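Local structure of putative uncharacterized protein (Coprinopsis cinerea, 3W9A) at residues 7-12 / 56-61; 42-47 / 62-67; 161-166 / 190-195; 170-175 / 182-187. The protein probably hydrolyses beta-glucans, acting through a beta-jelly-roll catalytic domain of glycoside hydrolase family 131. All coordinates share one frame; numbering follows the deposited sequence.

Contact 1 (7-12 / 56-61); sequences GSFNNY and TSELRG
An ST turn at Ser8, followed by a type I turn from Phe9 to Tyr12, docks on the loop that leads Glu58, Leu59 and Arg60 into strand 61-66 of the jelly roll. Glu58 supplies both carboxylate oxygens: OE1 takes the hydroxyl of Ser8 OG at 2.6 Å, and OE2 takes the amide of Phe9 N at 3.0 Å, each on its syn lone pair. Ser8 OG also accepts from Asn10 N at 2.9 Å, the bond that closes the ST turn, so it donates to Glu58 and accepts from Asn10, which sets the direction of its proton. The amide of Asn10 binds the loop in turn. Its OD1 receives Leu59 N at 2.8 Å, while ND2 gives an almost straight bond (177°) to Ser57 O at 3.2 Å, lying in the planes of both groups. The side-chain amide is thus held flat between two backbone groups of one loop, nearly parallel to the Glu58 carboxylate; Asn10 OD1 and Glu58 OE1 are two acceptors and do not bond. Water 2 further ties Asn10 OD1 to Arg60 N. Phe9 also packs on Tyr30 and Phe18. With Arg60 CG set between backbone N and carbonyl carbon (chi1 63°) and the chain bent at chi3, its guanidinium reaches two carbonyl oxygens of the turn, which lie in its plane at the edge. NH1 reaches Phe9 O at 3.0 Å, from the face of that carbonyl away from Tyr12 N. It also donates to Asn10 O at 2.9 Å, from above the carbonyl plane, 62° out of it.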
loop_
_atom_site.group_PDB
_atom_site.type_symbol
_atom_site.label_atom_id
_atom_site.label_comp_id
_atom_site.label_asym_id
_atom_site.label_seq_id
_atom_site.Cartn_x
_atom_site.Cartn_y
_atom_site.Cartn_z
ATOM N N GLY A 7 -5.227 -4.160 8.919
ATOM C CA GLY A 7 -5.705 -3.050 8.089
ATOM C C GLY A 7 -6.956 -3.356 7.288
ATOM O O GLY A 7 -7.250 -2.668 6.295
ATOM N N SER A 8 -7.700 -4.383 7.701
ATOM C CA SER A 8 -8.985 -4.703 7.087
ATOM C C SER A 8 -9.802 -3.430 6.972
ATOM O O SER A 8 -9.767 -2.600 7.871
ATOM C CB SER A 8 -9.758 -5.696 7.958
ATOM O OG SER A 8 -11.122 -5.715 7.572
ATOM N N PHE A 9 -10.524 -3.268 5.866
ATOM C CA PHE A 9 -11.417 -2.136 5.711
ATOM C C PHE A 9 -12.855 -2.510 6.103
ATOM O O PHE A 9 -13.790 -1.731 5.850
ATOM C CB PHE A 9 -11.364 -1.592 4.273
ATOM C CG PHE A 9 -10.032 -1.018 3.902
ATOM C CD1 PHE A 9 -9.562 0.119 4.525
ATOM C CD2 PHE A 9 -9.235 -1.624 2.939
ATOM C CE1 PHE A 9 -8.323 0.647 4.202
ATOM C CE2 PHE A 9 -8.002 -1.091 2.607
ATOM C CZ PHE A 9 -7.542 0.040 3.246
ATOM N N ASN A 10 -13.052 -3.674 6.744
ATOM C CA ASN A 10 -14.429 -4.118 7.026
ATOM C C ASN A 10 -15.221 -3.103 7.873
ATOM O O ASN A 10 -16.425 -3.030 7.751
ATOM C CB ASN A 10 -14.464 -5.494 7.703
ATOM C CG ASN A 10 -14.098 -6.620 6.769
ATOM O OD1 ASN A 10 -14.050 -6.442 5.546
ATOM N ND2 ASN A 10 -13.831 -7.801 7.347
ATOM N N ASN A 11 -14.549 -2.335 8.724
ATOM C CA ASN A 11 -15.238 -1.367 9.582
ATOM C C ASN A 11 -15.278 0.012 8.962
ATOM O O ASN A 11 -15.835 0.933 9.543
ATOM C CB ASN A 11 -14.576 -1.286 10.955
ATOM C CG ASN A 11 -14.827 -2.520 11.785
ATOM O OD1 ASN A 11 -15.547 -3.427 11.371
ATOM N ND2 ASN A 11 -14.230 -2.565 12.967
ATOM N N TYR A 12 -14.693 0.150 7.776
ATOM C CA TYR A 12 -14.676 1.435 7.093
ATOM C C TYR A 12 -15.679 1.365 5.964
ATOM O O TYR A 12 -15.388 0.819 4.907
ATOM C CB TYR A 12 -13.259 1.791 6.611
ATOM C CG TYR A 12 -12.327 2.109 7.757
ATOM C CD1 TYR A 12 -12.150 3.424 8.207
ATOM C CD2 TYR A 12 -11.646 1.094 8.424
ATOM C CE1 TYR A 12 -11.281 3.708 9.262
ATOM C CE2 TYR A 12 -10.794 1.372 9.480
ATOM C CZ TYR A 12 -10.612 2.666 9.902
ATOM O OH TYR A 12 -9.757 2.898 10.973
ATOM N N THR A 56 -11.425 -13.252 0.326
ATOM C CA THR A 56 -12.788 -13.536 0.738
ATOM C C THR A 56 -13.142 -12.986 2.127
ATOM O O THR A 56 -14.306 -12.703 2.396
ATOM C CB THR A 56 -13.040 -15.044 0.652
ATOM O OG1 THR A 56 -11.905 -15.740 1.176
ATOM C CG2 THR A 56 -13.199 -15.451 -0.815
ATOM N N SER A 57 -12.143 -12.814 2.994
ATOM C CA SER A 57 -12.379 -12.314 4.364
ATOM C C SER A 57 -12.638 -10.801 4.435
ATOM O O SER A 57 -12.940 -10.272 5.498
ATOM C CB SER A 57 -11.185 -12.668 5.253
ATOM O OG SER A 57 -10.032 -11.955 4.832
ATOM N N GLU A 58 -12.504 -10.118 3.303
ATOM C CA GLU A 58 -12.713 -8.671 3.206
ATOM C C GLU A 58 -14.033 -8.318 2.494
ATOM O O GLU A 58 -14.347 -8.878 1.459
ATOM C CB GLU A 58 -11.531 -8.048 2.435
ATOM C CG GLU A 58 -10.281 -7.861 3.268
ATOM C CD GLU A 58 -10.486 -6.810 4.342
ATOM O OE1 GLU A 58 -10.728 -7.197 5.519
ATOM O OE2 GLU A 58 -10.454 -5.602 3.997
ATOM N N LEU A 59 -14.795 -7.379 3.044
ATOM C CA LEU A 59 -16.047 -6.975 2.446
ATOM C C LEU A 59 -15.798 -6.003 1.299
ATOM O O LEU A 59 -16.528 -5.999 0.315
ATOM C CB LEU A 59 -16.945 -6.282 3.474
ATOM C CG LEU A 59 -17.277 -7.042 4.761
ATOM C CD1 LEU A 59 -18.107 -6.143 5.665
ATOM C CD2 LEU A 59 -17.998 -8.348 4.494
ATOM N N ARG A 60 -14.783 -5.151 1.436
ATOM C CA ARG A 60 -14.549 -4.112 0.434
ATOM C C ARG A 60 -13.072 -3.777 0.251
ATOM O O ARG A 60 -12.223 -4.276 0.980
ATOM C CB ARG A 60 -15.372 -2.868 0.778
ATOM C CG ARG A 60 -15.007 -2.218 2.080
ATOM C CD ARG A 60 -16.012 -1.137 2.426
ATOM N NE ARG A 60 -17.280 -1.711 2.849
ATOM C CZ ARG A 60 -17.540 -2.192 4.062
ATOM N NH1 ARG A 60 -16.629 -2.181 5.032
ATOM N NH2 ARG A 60 -18.744 -2.702 4.301
ATOM N N GLY A 61 -12.775 -2.974 -0.767
ATOM C CA GLY A 61 -11.436 -2.394 -0.958
ATOM C C GLY A 61 -11.442 -0.862 -0.940
ATOM O O GLY A 61 -12.489 -0.217 -0.871
HETATM O O HOH W 1 -7.306 -4.196 3.873
HETATM O O HOH W 2 -13.150 -4.581 3.710
HETATM O O HOH W 3 -19.084 -3.254 7.376
#

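Contact 2 (42-47 / 62-67); sequences RYLNLD and LKVTID
Leu44, Asn45 and Leu46 pair antiparallel with Val64, Lys63 and Leu62, and three backbone bonds join the two segments. Thr65 N donates to Tyr43 O. Asn45 and Lys63 are the hydrogen-bonded pair, with Asn45 N 3.1 Å from Lys63 O and a bond back from Lys63 N to Asn45 O. The leucines and Val64 come from non-hydrogen-bonded pairs and share one face of the sheet. There Leu62, whose CG stands opposite its backbone N (chi1 179°), sends CD1 between two neighbours: Leu44 CD2 lies 3.9 Å from Leu62 CD1, and Leu46 CD2 lies 4.1 Å from the same Leu62 CD1. Phe18 of helix 15-18 packs on all three leucines, and Thr79 backs Leu44 and Val64. Strands 44-47 and 61-66 are neighbours in an antiparallel sheet of the jelly roll, where strand 61-66 also pairs with strand 213-224.

At the far end the contact turns polar. The Asp67 carboxylate stands steeply to the Tyr43 ring, planes 80° apart, with OD1 in the ring plane at its edge, 3.7 Å from Tyr43 CE1. The ring carries Arg42 CB over one face. Asp67 OD2 sits 3.3 Å from Arg42 CD. Behind them Thr69 OG1 is hydrogen-bonded to Arg42 NH1, Tyr43 OH and Asp67 OD1 alike. Since Arg42 NE stays 4.4 Å from Asp67 OD2, the opposite charges probably attract at a distance, and the two are joined indirectly, through the Thr69 hydroxyl.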
loop_
_atom_site.group_PDB
_atom_site.type_symbol
_atom_site.label_atom_id
_atom_site.label_comp_id
_atom_site.label_asym_id
_atom_site.label_seq_id
_atom_site.Cartn_x
_atom_site.Cartn_y
_atom_site.Cartn_z
ATOM N N ARG A 42 -13.203 12.988 -1.628
ATOM C CA ARG A 42 -12.410 13.320 -2.820
ATOM C C ARG A 42 -11.171 12.395 -2.960
ATOM O O ARG A 42 -10.659 12.191 -4.068
ATOM C CB ARG A 42 -11.962 14.775 -2.761
ATOM C CG ARG A 42 -11.352 15.297 -4.049
ATOM C CD ARG A 42 -10.882 16.731 -3.900
ATOM N NE ARG A 42 -11.980 17.624 -3.559
ATOM C CZ ARG A 42 -11.831 18.907 -3.246
ATOM N NH1 ARG A 42 -10.627 19.455 -3.213
ATOM N NH2 ARG A 42 -12.897 19.645 -2.955
ATOM N N TYR A 43 -10.712 11.826 -1.841
ATOM C CA TYR A 43 -9.443 11.086 -1.801
ATOM C C TYR A 43 -9.551 9.603 -1.440
ATOM O O TYR A 43 -8.740 8.787 -1.887
ATOM C CB TYR A 43 -8.506 11.760 -0.807
ATOM C CG TYR A 43 -8.417 13.258 -0.959
ATOM C CD1 TYR A 43 -7.953 13.838 -2.153
ATOM C CD2 TYR A 43 -8.791 14.089 0.071
ATOM C CE1 TYR A 43 -7.869 15.209 -2.293
ATOM C CE2 TYR A 43 -8.727 15.456 -0.061
ATOM C CZ TYR A 43 -8.280 16.012 -1.242
ATOM O OH TYR A 43 -8.209 17.376 -1.334
ATOM N N LEU A 44 -10.534 9.263 -0.619
ATOM C CA LEU A 44 -10.705 7.893 -0.143
ATOM C C LEU A 44 -12.130 7.422 -0.339
ATOM O O LEU A 44 -13.067 8.049 0.139
ATOM C CB LEU A 44 -10.308 7.784 1.338
ATOM C CG LEU A 44 -8.845 8.094 1.670
ATOM C CD1 LEU A 44 -8.646 8.133 3.176
ATOM C CD2 LEU A 44 -7.857 7.108 1.017
ATOM N N ASN A 45 -12.288 6.319 -1.063
ATOM C CA ASN A 45 -13.592 5.720 -1.270
ATOM C C ASN A 45 -13.538 4.212 -1.123
ATOM O O ASN A 45 -12.518 3.580 -1.399
ATOM C CB ASN A 45 -14.156 6.107 -2.639
ATOM C CG ASN A 45 -14.437 7.578 -2.736
ATOM O OD1 ASN A 45 -13.605 8.356 -3.232
ATOM N ND2 ASN A 45 -15.569 7.994 -2.182
ATOM N N LEU A 46 -14.664 3.646 -0.707
ATOM C CA LEU A 46 -14.776 2.247 -0.332
ATOM C C LEU A 46 -15.912 1.581 -1.100
ATOM O O LEU A 46 -16.971 2.184 -1.279
ATOM C CB LEU A 46 -15.046 2.166 1.166
ATOM C CG LEU A 46 -13.984 2.811 2.071
ATOM C CD1 LEU A 46 -14.611 3.597 3.222
ATOM C CD2 LEU A 46 -13.018 1.761 2.585
ATOM N N ASP A 47 -15.688 0.338 -1.555
ATOM C CA ASP A 47 -16.653 -0.376 -2.397
ATOM C C ASP A 47 -16.266 -1.846 -2.536
ATOM O O ASP A 47 -15.076 -2.177 -2.589
ATOM C CB ASP A 47 -16.713 0.269 -3.795
ATOM C CG ASP A 47 -17.946 -0.123 -4.590
ATOM O OD1 ASP A 47 -17.870 -1.078 -5.411
ATOM O OD2 ASP A 47 -18.991 0.524 -4.385
ATOM N N LEU A 62 -10.249 -0.280 -1.003
ATOM C CA LEU A 62 -10.080 1.158 -0.940
ATOM C C LEU A 62 -9.632 1.698 -2.278
ATOM O O LEU A 62 -8.637 1.224 -2.835
ATOM C CB LEU A 62 -9.039 1.504 0.107
ATOM C CG LEU A 62 -8.711 2.981 0.284
ATOM C CD1 LEU A 62 -9.863 3.741 0.935
ATOM C CD2 LEU A 62 -7.463 3.114 1.135
ATOM N N LYS A 63 -10.373 2.665 -2.806
ATOM C CA LYS A 63 -9.897 3.456 -3.949
ATOM C C LYS A 63 -9.180 4.671 -3.407
ATOM O O LYS A 63 -9.778 5.487 -2.719
ATOM C CB LYS A 63 -11.053 3.930 -4.836
ATOM C CG LYS A 63 -10.569 4.442 -6.191
ATOM C CD LYS A 63 -11.522 5.396 -6.920
ATOM C CE LYS A 63 -12.979 5.132 -6.735
ATOM N NZ LYS A 63 -13.835 5.888 -7.712
ATOM N N VAL A 64 -7.901 4.803 -3.724
ATOM C CA VAL A 64 -7.106 5.944 -3.271
ATOM C C VAL A 64 -7.034 6.892 -4.442
ATOM O O VAL A 64 -6.552 6.511 -5.482
ATOM C CB VAL A 64 -5.690 5.472 -2.840
ATOM C CG1 VAL A 64 -4.725 6.638 -2.720
ATOM C CG2 VAL A 64 -5.773 4.682 -1.540
ATOM N N THR A 65 -7.510 8.124 -4.276
ATOM C CA THR A 65 -7.462 9.105 -5.356
ATOM C C THR A 65 -6.555 10.294 -5.028
ATOM O O THR A 65 -6.700 10.941 -3.986
ATOM C CB THR A 65 -8.887 9.619 -5.734
ATOM O OG1 THR A 65 -9.703 8.531 -6.179
ATOM C CG2 THR A 65 -8.830 10.689 -6.849
ATOM N N ILE A 66 -5.649 10.603 -5.953
ATOM C CA ILE A 66 -4.889 11.845 -5.914
ATOM C C ILE A 66 -5.337 12.781 -7.033
ATOM O O ILE A 66 -5.546 12.363 -8.172
ATOM C CB ILE A 66 -3.367 11.601 -5.976
ATOM C CG1 ILE A 66 -3.000 10.706 -7.169
ATOM C CG2 ILE A 66 -2.883 11.029 -4.645
ATOM C CD1 ILE A 66 -1.519 10.584 -7.463
ATOM N N ASP A 67 -5.569 14.042 -6.691
ATOM C CA ASP A 67 -5.815 15.057 -7.710
ATOM C C ASP A 67 -5.000 16.280 -7.361
ATOM O O ASP A 67 -4.196 16.233 -6.415
ATOM C CB ASP A 67 -7.318 15.364 -7.874
ATOM C CG ASP A 67 -7.938 16.034 -6.655
ATOM O OD1 ASP A 67 -7.233 16.508 -5.738
ATOM O OD2 ASP A 67 -9.176 16.063 -6.612
#

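Contact 3 (161-166 / 190-195); sequences YDIDFT and ANTFTD
Phe165, just past the end of strand 157-164, sets the edge of its ring against Thr192 O, with Thr194 CG2 close to CE1. From CB, a chi1 of -68° carries CG and the ring toward the loop, and a chi2 of -80° turns CD1 and CE1 to Thr192. CD1 meets the side chain of Thr192, 3.9 Å from its CB. CE1, one atom further out, comes 3.1 Å from Thr192 O, which lies near the ring plane, so slightly positive ring hydrogens probably face the carbonyl oxygen. The same CE1 touches Thr194 CG2 at 3.5 Å, and at the tip CZ is 4.0 Å from Thr194 CG2. Over the middle of one ring face sits Ile163 CG2, and this methyl group also reaches Thr192 CG2 at 3.9 Å. Phe165, Ile163 and the methyl groups of Thr192 and Thr194 form one apolar patch, with Leu94 and Tyr96 of strand 93-101 also against the ring. Its polar margin is bridged by water 4, which donates to Phe165 O at 3.0 Å and is hydrogen-bonded to Thr192 OG1 at 2.6 Å. With the ring cut back to an alanine, Ile163 CG2 and Thr194 CG2 would probably border a gap. Residues 190-195 carry the chain from strand 182-189 of one sheet to strand 199-201 of the other, so this is a crossing loop packed on a strand end, an arrangement that belongs to the two-sheet sandwich of the jelly roll.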
loop_
_atom_site.group_PDB
_atom_site.type_symbol
_atom_site.label_atom_id
_atom_site.label_comp_id
_atom_site.label_asym_id
_atom_site.label_seq_id
_atom_site.Cartn_x
_atom_site.Cartn_y
_atom_site.Cartn_z
ATOM N N TYR A 161 6.053 -7.453 1.855
ATOM C CA TYR A 161 7.403 -7.104 2.221
ATOM C C TYR A 161 7.815 -8.011 3.390
ATOM O O TYR A 161 7.200 -8.015 4.443
ATOM C CB TYR A 161 7.511 -5.636 2.644
ATOM C CG TYR A 161 7.055 -4.582 1.650
ATOM C CD1 TYR A 161 6.996 -4.832 0.272
ATOM C CD2 TYR A 161 6.716 -3.312 2.091
ATOM C CE1 TYR A 161 6.600 -3.849 -0.625
ATOM C CE2 TYR A 161 6.338 -2.319 1.209
ATOM C CZ TYR A 161 6.273 -2.584 -0.151
ATOM O OH TYR A 161 5.876 -1.579 -1.017
ATOM N N ASP A 162 8.857 -8.796 3.170
ATOM C CA ASP A 162 9.400 -9.723 4.151
ATOM C C ASP A 162 10.532 -8.967 4.805
ATOM O O ASP A 162 11.633 -8.917 4.250
ATOM C CB ASP A 162 9.920 -10.946 3.379
ATOM C CG ASP A 162 10.575 -11.993 4.258
ATOM O OD1 ASP A 162 11.102 -11.667 5.341
ATOM O OD2 ASP A 162 10.549 -13.173 3.829
ATOM N N ILE A 163 10.252 -8.335 5.948
ATOM C CA ILE A 163 11.204 -7.423 6.571
ATOM C C ILE A 163 11.810 -8.091 7.805
ATOM O O ILE A 163 11.085 -8.524 8.711
ATOM C CB ILE A 163 10.560 -6.068 6.955
ATOM C CG1 ILE A 163 9.897 -5.428 5.721
ATOM C CG2 ILE A 163 11.607 -5.124 7.515
ATOM C CD1 ILE A 163 9.055 -4.201 6.018
ATOM N N ASP A 164 13.134 -8.223 7.794
ATOM C CA ASP A 164 13.890 -8.699 8.955
ATOM C C ASP A 164 14.476 -7.462 9.610
ATOM O O ASP A 164 15.463 -6.901 9.127
ATOM C CB ASP A 164 14.993 -9.656 8.511
ATOM C CG ASP A 164 15.722 -10.312 9.678
ATOM O OD1 ASP A 164 16.275 -11.405 9.466
ATOM O OD2 ASP A 164 15.761 -9.747 10.787
ATOM N N PHE A 165 13.842 -7.015 10.693
ATOM C CA PHE A 165 14.241 -5.786 11.370
ATOM C C PHE A 165 15.519 -5.969 12.218
ATOM O O PHE A 165 16.143 -5.001 12.594
ATOM C CB PHE A 165 13.070 -5.241 12.222
ATOM C CG PHE A 165 11.922 -4.735 11.398
ATOM C CD1 PHE A 165 11.974 -3.473 10.820
ATOM C CD2 PHE A 165 10.803 -5.518 11.170
ATOM C CE1 PHE A 165 10.922 -2.991 10.050
ATOM C CE2 PHE A 165 9.755 -5.045 10.398
ATOM C CZ PHE A 165 9.812 -3.776 9.836
ATOM N N THR A 166 15.896 -7.214 12.495
ATOM C CA THR A 166 17.099 -7.527 13.268
ATOM C C THR A 166 18.345 -7.522 12.355
ATOM O O THR A 166 19.312 -6.813 12.610
ATOM C CB THR A 166 16.924 -8.899 13.936
ATOM O OG1 THR A 166 15.661 -8.926 14.628
ATOM C CG2 THR A 166 18.081 -9.202 14.889
ATOM N N ALA A 190 18.983 -3.137 3.793
ATOM C CA ALA A 190 18.396 -1.808 3.787
ATOM C C ALA A 190 18.315 -1.314 5.208
ATOM O O ALA A 190 18.317 -2.113 6.151
ATOM C CB ALA A 190 17.007 -1.831 3.155
ATOM N N ASN A 191 18.223 0.001 5.367
ATOM C CA ASN A 191 18.018 0.577 6.687
ATOM C C ASN A 191 16.532 0.466 7.039
ATOM O O ASN A 191 15.727 1.316 6.673
ATOM C CB ASN A 191 18.514 2.019 6.743
ATOM C CG ASN A 191 18.338 2.640 8.122
ATOM O OD1 ASN A 191 17.824 2.007 9.055
ATOM N ND2 ASN A 191 18.760 3.881 8.257
ATOM N N THR A 192 16.188 -0.609 7.743
ATOM C CA THR A 192 14.797 -0.990 7.970
ATOM C C THR A 192 14.138 -0.308 9.166
ATOM O O THR A 192 13.097 -0.768 9.630
ATOM C CB THR A 192 14.702 -2.507 8.203
ATOM O OG1 THR A 192 15.621 -2.875 9.242
ATOM C CG2 THR A 192 15.036 -3.264 6.925
ATOM N N PHE A 193 14.725 0.772 9.676
ATOM C CA PHE A 193 14.155 1.410 10.835
ATOM C C PHE A 193 12.755 1.914 10.518
ATOM O O PHE A 193 12.533 2.602 9.525
ATOM C CB PHE A 193 14.987 2.582 11.365
ATOM C CG PHE A 193 14.285 3.322 12.475
ATOM C CD1 PHE A 193 14.234 2.779 13.748
ATOM C CD2 PHE A 193 13.608 4.510 12.229
ATOM C CE1 PHE A 193 13.564 3.428 14.769
ATOM C CE2 PHE A 193 12.935 5.162 13.245
ATOM C CZ PHE A 193 12.918 4.620 14.517
ATOM N N THR A 194 11.815 1.551 11.375
ATOM C CA THR A 194 10.508 2.186 11.378
ATOM C C THR A 194 10.138 2.570 12.802
ATOM O O THR A 194 10.501 1.865 13.747
ATOM C CB THR A 194 9.438 1.267 10.775
ATOM O OG1 THR A 194 8.155 1.819 11.006
ATOM C CG2 THR A 194 9.476 -0.117 11.406
ATOM N N ASP A 195 9.416 3.674 12.949
ATOM C CA ASP A 195 8.896 4.105 14.253
ATOM C C ASP A 195 7.470 3.589 14.501
ATOM O O ASP A 195 6.780 4.040 15.415
ATOM C CB ASP A 195 8.968 5.631 14.358
ATOM C CG ASP A 195 7.992 6.358 13.431
ATOM O OD1 ASP A 195 7.196 5.742 12.710
ATOM O OD2 ASP A 195 8.033 7.586 13.434
HETATM O O HOH W 4 15.104 -2.264 11.751
#

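Contact 4 (170-175 / 182-187); sequences VGLWAS and VKVVQN
The indole of Trp173 carries Lys183 CB squarely over one face, 3.6 Å from the centroid of the Trp173 six-membered ring and only 9° off its normal: a CH-pi contact. The lysine chain then runs on extended over the indole, with CD 3.8 Å from Trp173 NE1. Both side chains finish on one partner, Asp162 of the adjoining strand: its OD2 takes a hydrogen bond from NE1 at the indole edge and a salt bridge from Lys183 NZ. Replacing Trp173 with an alanine would probably strip the lysine chain of its flat support and leave Asp162 without the indole donor.

On the face that carries Leu172 and Ala174, Val184 CG2 reaches in between Ala174 CB at 3.7 Å and Leu172 CD2 at 3.8 Å, close to Trp147. Leu172 O accepts from both Val184 N at 2.9 Å and Val185 N at 3.2 Å. Leu172 N returns a bond to Val185 O, while Ala174 N donates to Val182 O at 2.8 Å. Two residues facing one make a classic beta bulge in the jelly-roll hairpin of strands 169-176 and 182-189, next to the corner the second strand turns at Val185.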
loop_
_atom_site.group_PDB
_atom_site.type_symbol
_atom_site.label_atom_id
_atom_site.label_comp_id
_atom_site.label_asym_id
_atom_site.label_seq_id
_atom_site.Cartn_x
_atom_site.Cartn_y
_atom_site.Cartn_z
ATOM N N VAL A 170 15.338 -6.736 3.737
ATOM C CA VAL A 170 13.990 -6.857 3.193
ATOM C C VAL A 170 13.964 -7.672 1.874
ATOM O O VAL A 170 14.770 -7.457 0.965
ATOM C CB VAL A 170 13.347 -5.472 2.988
ATOM C CG1 VAL A 170 14.158 -4.619 2.028
ATOM C CG2 VAL A 170 11.921 -5.613 2.498
ATOM N N GLY A 171 13.051 -8.629 1.811
ATOM C CA GLY A 171 12.756 -9.366 0.590
ATOM C C GLY A 171 11.344 -9.081 0.137
ATOM O O GLY A 171 10.620 -8.281 0.764
ATOM N N LEU A 172 10.936 -9.732 -0.950
ATOM C CA LEU A 172 9.624 -9.495 -1.534
ATOM C C LEU A 172 8.907 -10.803 -1.886
ATOM O O LEU A 172 9.490 -11.696 -2.540
ATOM C CB LEU A 172 9.765 -8.637 -2.785
ATOM C CG LEU A 172 8.456 -8.268 -3.472
ATOM C CD1 LEU A 172 7.693 -7.261 -2.610
ATOM C CD2 LEU A 172 8.706 -7.737 -4.885
ATOM N N TRP A 173 7.656 -10.919 -1.441
ATOM C CA TRP A 173 6.764 -11.979 -1.902
ATOM C C TRP A 173 5.761 -11.341 -2.877
ATOM O O TRP A 173 5.318 -10.211 -2.671
ATOM C CB TRP A 173 6.054 -12.668 -0.742
ATOM C CG TRP A 173 6.981 -13.353 0.218
ATOM C CD1 TRP A 173 7.862 -12.753 1.059
ATOM C CD2 TRP A 173 7.109 -14.762 0.442
ATOM N NE1 TRP A 173 8.541 -13.700 1.795
ATOM C CE2 TRP A 173 8.082 -14.941 1.451
ATOM C CE3 TRP A 173 6.473 -15.895 -0.090
ATOM C CZ2 TRP A 173 8.471 -16.207 1.912
ATOM C CZ3 TRP A 173 6.852 -17.153 0.372
ATOM C CH2 TRP A 173 7.852 -17.297 1.363
ATOM N N ALA A 174 5.411 -12.050 -3.938
ATOM C CA ALA A 174 4.492 -11.516 -4.946
ATOM C C ALA A 174 3.704 -12.604 -5.669
ATOM O O ALA A 174 4.115 -13.766 -5.743
ATOM C CB ALA A 174 5.236 -10.649 -5.954
ATOM N N SER A 175 2.534 -12.208 -6.146
ATOM C CA SER A 175 1.701 -13.016 -7.021
ATOM C C SER A 175 0.615 -12.104 -7.579
ATOM O O SER A 175 0.515 -10.934 -7.163
ATOM C CB SER A 175 1.062 -14.171 -6.260
ATOM O OG SER A 175 -0.030 -13.729 -5.480
ATOM N N VAL A 182 4.657 -16.047 -3.744
ATOM C CA VAL A 182 5.939 -16.721 -3.883
ATOM C C VAL A 182 6.986 -15.660 -3.590
ATOM O O VAL A 182 6.775 -14.473 -3.903
ATOM C CB VAL A 182 6.111 -17.318 -5.305
ATOM C CG1 VAL A 182 7.468 -17.992 -5.478
ATOM C CG2 VAL A 182 5.006 -18.322 -5.594
ATOM N N LYS A 183 8.094 -16.070 -2.972
ATOM C CA LYS A 183 9.196 -15.158 -2.686
ATOM C C LYS A 183 10.016 -14.902 -3.962
ATOM O O LYS A 183 10.767 -15.760 -4.414
ATOM C CB LYS A 183 10.082 -15.690 -1.556
ATOM C CG LYS A 183 11.042 -14.645 -1.009
ATOM C CD LYS A 183 11.704 -15.064 0.300
ATOM C CE LYS A 183 12.489 -13.907 0.922
ATOM N NZ LYS A 183 12.880 -14.135 2.347
ATOM N N VAL A 184 9.859 -13.715 -4.534
ATOM C CA VAL A 184 10.472 -13.370 -5.829
ATOM C C VAL A 184 11.784 -12.607 -5.670
ATOM O O VAL A 184 12.620 -12.581 -6.582
ATOM C CB VAL A 184 9.496 -12.555 -6.713
ATOM C CG1 VAL A 184 8.401 -13.461 -7.254
ATOM C CG2 VAL A 184 8.889 -11.385 -5.936
ATOM N N VAL A 185 11.984 -11.985 -4.514
ATOM C CA VAL A 185 13.268 -11.362 -4.213
ATOM C C VAL A 185 13.731 -11.768 -2.812
ATOM O O VAL A 185 13.066 -11.484 -1.810
ATOM C CB VAL A 185 13.247 -9.818 -4.356
ATOM C CG1 VAL A 185 14.645 -9.249 -4.127
ATOM C CG2 VAL A 185 12.725 -9.393 -5.729
ATOM N N GLN A 186 14.887 -12.429 -2.769
ATOM C CA GLN A 186 15.542 -12.779 -1.518
ATOM C C GLN A 186 15.939 -11.510 -0.819
ATOM O O GLN A 186 16.143 -10.486 -1.469
ATOM C CB GLN A 186 16.795 -13.619 -1.776
ATOM C CG GLN A 186 16.515 -15.006 -2.308
ATOM C CD GLN A 186 15.588 -15.780 -1.407
ATOM O OE1 GLN A 186 15.832 -15.893 -0.203
ATOM N NE2 GLN A 186 14.507 -16.301 -1.972
ATOM N N ASN A 187 16.095 -11.588 0.500
ATOM C CA ASN A 187 16.313 -10.385 1.314
ATOM C C ASN A 187 17.612 -9.681 0.950
ATOM O O ASN A 187 18.626 -10.332 0.708
ATOM C CB ASN A 187 16.271 -10.711 2.812
ATOM C CG ASN A 187 14.864 -10.688 3.379
ATOM O OD1 ASN A 187 14.593 -10.022 4.379
ATOM N ND2 ASN A 187 13.966 -11.388 2.740
#

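Contacts 1 and 2 sit at one end of the jelly roll and contacts 3 and 4 at the other, with contacts 2 and 4 about 28 Å apart between centres on opposite sides of the chain's centre. The same antiparallel sheet reaches contacts 2, 3 and 4. Segments of contacts 1 and 2 alternate along the chain, and the pairs adjoin where Gly61 N meets Asp47 O. Both close before contact 3 opens. The hairpin of contact 4 falls between the two segments of contact 3, its strand 169-176 beside strand 157-164, with centres 14 Å apart. Strands 44-47 and 61-66 are thus joined to the strands of contacts 3 and 4 through strands 213-224 and 93-101.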